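Local coordinates for galactose mutarotase-like protein (Clostridium acetobutylicum, PDB 3OS7), which probably binds carbohydrate and may interconvert the anomers of aldose sugars, at residues I13-I21 / E29-G37. Numbering follows the deposited sequence.
Sequences IIWSEHKCI and EALIIPDVG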
loop_
_atom_site.group_PDB
_atom_site.type_symbol
_atom_site.label_atom_id
_atom_site.label_comp_id
_atom_site.label_asym_id
_atom_site.label_seq_id
_atom_site.Cartn_x
_atom_site.Cartn_y
_atom_site.Cartn_z
ATOM N N ILE A 13 12.119 20.579 -7.274
ATOM C CA ILE A 13 12.951 20.260 -6.117
ATOM C C ILE A 13 12.085 20.351 -4.861
ATOM O O ILE A 13 11.285 21.255 -4.708
ATOM C CB ILE A 13 14.132 21.231 -5.971
ATOM C CG1 ILE A 13 15.059 21.160 -7.197
ATOM C CG2 ILE A 13 14.927 20.936 -4.716
ATOM C CD1 ILE A 13 15.478 19.744 -7.563
ATOM N N ILE A 14 12.262 19.409 -3.959
ATOM C CA ILE A 14 11.562 19.443 -2.652
ATOM C C ILE A 14 12.623 19.148 -1.587
ATOM O O ILE A 14 13.636 18.524 -1.871
ATOM C CB ILE A 14 10.384 18.404 -2.627
ATOM C CG1 ILE A 14 9.495 18.568 -1.390
ATOM C CG2 ILE A 14 10.904 16.998 -2.656
ATOM C CD1 ILE A 14 8.184 17.768 -1.475
ATOM N N TRP A 15 12.404 19.634 -0.367
ATOM C CA TRP A 15 13.382 19.466 0.715
ATOM C C TRP A 15 14.777 19.906 0.273
ATOM O O TRP A 15 15.771 19.208 0.516
ATOM C CB TRP A 15 13.412 18.012 1.187
ATOM C CG TRP A 15 12.364 17.657 2.149
ATOM C CD1 TRP A 15 12.180 18.197 3.387
ATOM C CD2 TRP A 15 11.378 16.625 2.009
ATOM N NE1 TRP A 15 11.118 17.580 4.019
ATOM C CE2 TRP A 15 10.612 16.617 3.193
ATOM C CE3 TRP A 15 11.052 15.728 0.989
ATOM C CZ2 TRP A 15 9.547 15.735 3.389
ATOM C CZ3 TRP A 15 9.994 14.864 1.179
ATOM C CH2 TRP A 15 9.259 14.870 2.381
ATOM N N SER A 16 14.833 21.038 -0.427
ATOM C CA SER A 16 16.095 21.668 -0.883
ATOM C C SER A 16 16.931 20.978 -1.975
ATOM O O SER A 16 17.498 21.664 -2.814
ATOM C CB SER A 16 17.004 22.011 0.312
ATOM O OG SER A 16 16.268 22.737 1.275
ATOM N N GLU A 17 17.062 19.657 -1.949
ATOM C CA GLU A 17 17.960 18.975 -2.880
ATOM C C GLU A 17 17.395 17.689 -3.462
ATOM O O GLU A 17 18.126 16.921 -4.072
ATOM C CB GLU A 17 19.305 18.676 -2.196
ATOM C CG GLU A 17 19.154 18.020 -0.809
ATOM C CD GLU A 17 20.477 17.579 -0.185
ATOM O OE1 GLU A 17 21.558 18.046 -0.613
ATOM O OE2 GLU A 17 20.427 16.751 0.742
ATOM N N HIS A 18 16.097 17.454 -3.315
ATOM C CA HIS A 18 15.511 16.210 -3.849
ATOM C C HIS A 18 14.552 16.455 -4.992
ATOM O O HIS A 18 13.768 17.370 -4.956
ATOM C CB HIS A 18 14.819 15.440 -2.740
ATOM C CG HIS A 18 15.732 15.096 -1.621
ATOM N ND1 HIS A 18 16.530 13.970 -1.637
ATOM C CD2 HIS A 18 15.999 15.738 -0.462
ATOM C CE1 HIS A 18 17.253 13.939 -0.530
ATOM N NE2 HIS A 18 16.940 14.994 0.204
ATOM N N LYS A 19 14.644 15.626 -6.014
ATOM C CA LYS A 19 13.761 15.750 -7.139
ATOM C C LYS A 19 12.405 15.143 -6.762
ATOM O O LYS A 19 12.316 14.168 -5.992
ATOM C CB LYS A 19 14.381 15.109 -8.372
ATOM C CG LYS A 19 15.638 15.901 -8.847
ATOM C CD LYS A 19 16.262 15.320 -10.118
ATOM C CE LYS A 19 17.774 15.201 -10.016
ATOM N NZ LYS A 19 18.246 14.087 -10.897
ATOM N N CYS A 20 11.335 15.768 -7.214
ATOM C CA CYS A 20 10.023 15.163 -7.047
ATOM C C CYS A 20 9.285 15.401 -8.350
ATOM O O CYS A 20 9.701 16.259 -9.154
ATOM C CB CYS A 20 9.308 15.758 -5.855
ATOM S SG CYS A 20 8.739 17.463 -6.007
ATOM N N ILE A 21 8.256 14.602 -8.596
ATOM C CA ILE A 21 7.394 14.796 -9.751
ATOM C C ILE A 21 5.975 15.079 -9.295
ATOM O O ILE A 21 5.367 14.262 -8.571
ATOM C CB ILE A 21 7.394 13.561 -10.717
ATOM C CG1 ILE A 21 8.804 13.102 -11.115
ATOM C CG2 ILE A 21 6.506 13.856 -11.944
ATOM C CD1 ILE A 21 9.545 14.037 -12.019
ATOM N N GLU A 29 -4.466 15.953 -8.782
ATOM C CA GLU A 29 -3.053 16.254 -8.745
ATOM C C GLU A 29 -2.371 15.321 -7.733
ATOM O O GLU A 29 -2.925 15.064 -6.645
ATOM C CB GLU A 29 -2.843 17.715 -8.349
ATOM C CG GLU A 29 -1.388 18.145 -8.305
ATOM C CD GLU A 29 -1.237 19.608 -7.918
ATOM O OE1 GLU A 29 -2.100 20.419 -8.344
ATOM O OE2 GLU A 29 -0.264 19.916 -7.185
ATOM N N ALA A 30 -1.207 14.801 -8.103
ATOM C CA ALA A 30 -0.409 13.909 -7.270
ATOM C C ALA A 30 1.041 14.391 -7.143
ATOM O O ALA A 30 1.537 15.174 -7.966
ATOM C CB ALA A 30 -0.426 12.494 -7.799
ATOM N N LEU A 31 1.711 13.883 -6.131
ATOM C CA LEU A 31 3.126 14.203 -5.893
ATOM C C LEU A 31 3.828 12.905 -5.538
ATOM O O LEU A 31 3.419 12.229 -4.606
ATOM C CB LEU A 31 3.250 15.218 -4.755
ATOM C CG LEU A 31 4.674 15.587 -4.324
ATOM C CD1 LEU A 31 5.460 16.166 -5.506
ATOM C CD2 LEU A 31 4.576 16.566 -3.145
ATOM N N ILE A 32 4.903 12.577 -6.261
ATOM C CA ILE A 32 5.666 11.402 -6.013
ATOM C C ILE A 32 7.126 11.759 -5.678
ATOM O O ILE A 32 7.688 12.715 -6.235
ATOM C CB ILE A 32 5.584 10.400 -7.203
ATOM C CG1 ILE A 32 6.154 9.025 -6.820
ATOM C CG2 ILE A 32 6.285 10.945 -8.467
ATOM C CD1 ILE A 32 5.886 7.950 -7.920
ATOM N N ILE A 33 7.688 11.010 -4.720
ATOM C CA ILE A 33 9.063 11.236 -4.241
ATOM C C ILE A 33 9.961 10.028 -4.581
ATOM O O ILE A 33 10.069 9.070 -3.794
ATOM C CB ILE A 33 9.137 11.472 -2.725
ATOM C CG1 ILE A 33 8.048 12.442 -2.218
ATOM C CG2 ILE A 33 10.557 11.998 -2.363
ATOM C CD1 ILE A 33 8.125 13.837 -2.789
ATOM N N PRO A 34 10.616 10.066 -5.748
ATOM C CA PRO A 34 11.453 8.936 -6.155
ATOM C C PRO A 34 12.524 8.528 -5.139
ATOM O O PRO A 34 12.686 7.327 -4.882
ATOM C CB PRO A 34 12.060 9.404 -7.480
ATOM C CG PRO A 34 11.067 10.385 -8.007
ATOM C CD PRO A 34 10.527 11.092 -6.796
ATOM N N ASP A 35 13.186 9.505 -4.519
ATOM C CA ASP A 35 14.241 9.230 -3.540
ATOM C C ASP A 35 13.817 8.470 -2.279
ATOM O O ASP A 35 14.664 7.888 -1.610
ATOM C CB ASP A 35 14.888 10.532 -3.079
ATOM C CG ASP A 35 15.983 11.019 -4.035
ATOM O OD1 ASP A 35 16.408 10.245 -4.909
ATOM O OD2 ASP A 35 16.413 12.175 -3.898
ATOM N N VAL A 36 12.525 8.502 -1.940
ATOM C CA VAL A 36 12.022 7.721 -0.827
ATOM C C VAL A 36 10.878 6.782 -1.300
ATOM O O VAL A 36 9.693 7.110 -1.234
ATOM C CB VAL A 36 11.595 8.602 0.365
ATOM C CG1 VAL A 36 11.237 7.747 1.546
ATOM C CG2 VAL A 36 12.734 9.616 0.762
ATOM N N GLY A 37 11.263 5.616 -1.781
ATOM C CA GLY A 37 10.296 4.555 -2.082
ATOM C C GLY A 37 9.411 4.785 -3.273
ATOM O O GLY A 37 8.434 4.045 -3.458
HETATM O O HOH W 1 16.635 13.693 -6.051
#
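His18 and Asp35 join the two segments through their side chains. His18 CB and CG each lie 3.8 Å from Asp35 OD2. The ring then turns its edge to the acid, and ND1 donates to Asp35 OD2 at 2.9 Å. The bond is nearly straight (171°). CE1, the next ring atom, is 3.9 Å from OD2. OD2 lies in the ring plane; ND1 meets it on the anti side of the carboxylate, 18° out of the carboxylate plane. The two planes are almost perpendicular. A water bridges the same OD2 to the backbone N of Lys19. Phe62 stacks on the His18 ring.

The segments pair as antiparallel strands of the hairpin formed by 18-25 and 28-33. Ile21 and Ile32 form a hydrogen-bonded pair, with Ile32 N reaching Ile21 O at 2.9 Å and Ile21 N bonding back to Ile32 O. Their side chains share one face, where Ile32 CG2 packs on Ile21 CB.

Ile14, Cys20, Leu31 and Ile33 form an apolar cluster. With chi1 at -45°, Ile33 CG1 lies anti to the carbonyl carbon, and CD1 meets Cys20 CB at 3.8 Å. The Ile14 side chain crosses that of Ile33 at about a right angle, and its CD1 meets Leu31 CD2 tip to tip. Cys20 SG touches Leu31 CD1.

From Ile33 a type I turn runs to Val36. Two donors, the His18 N-H and the water, grip OD2 and tie this turn to the start of strand 18-25.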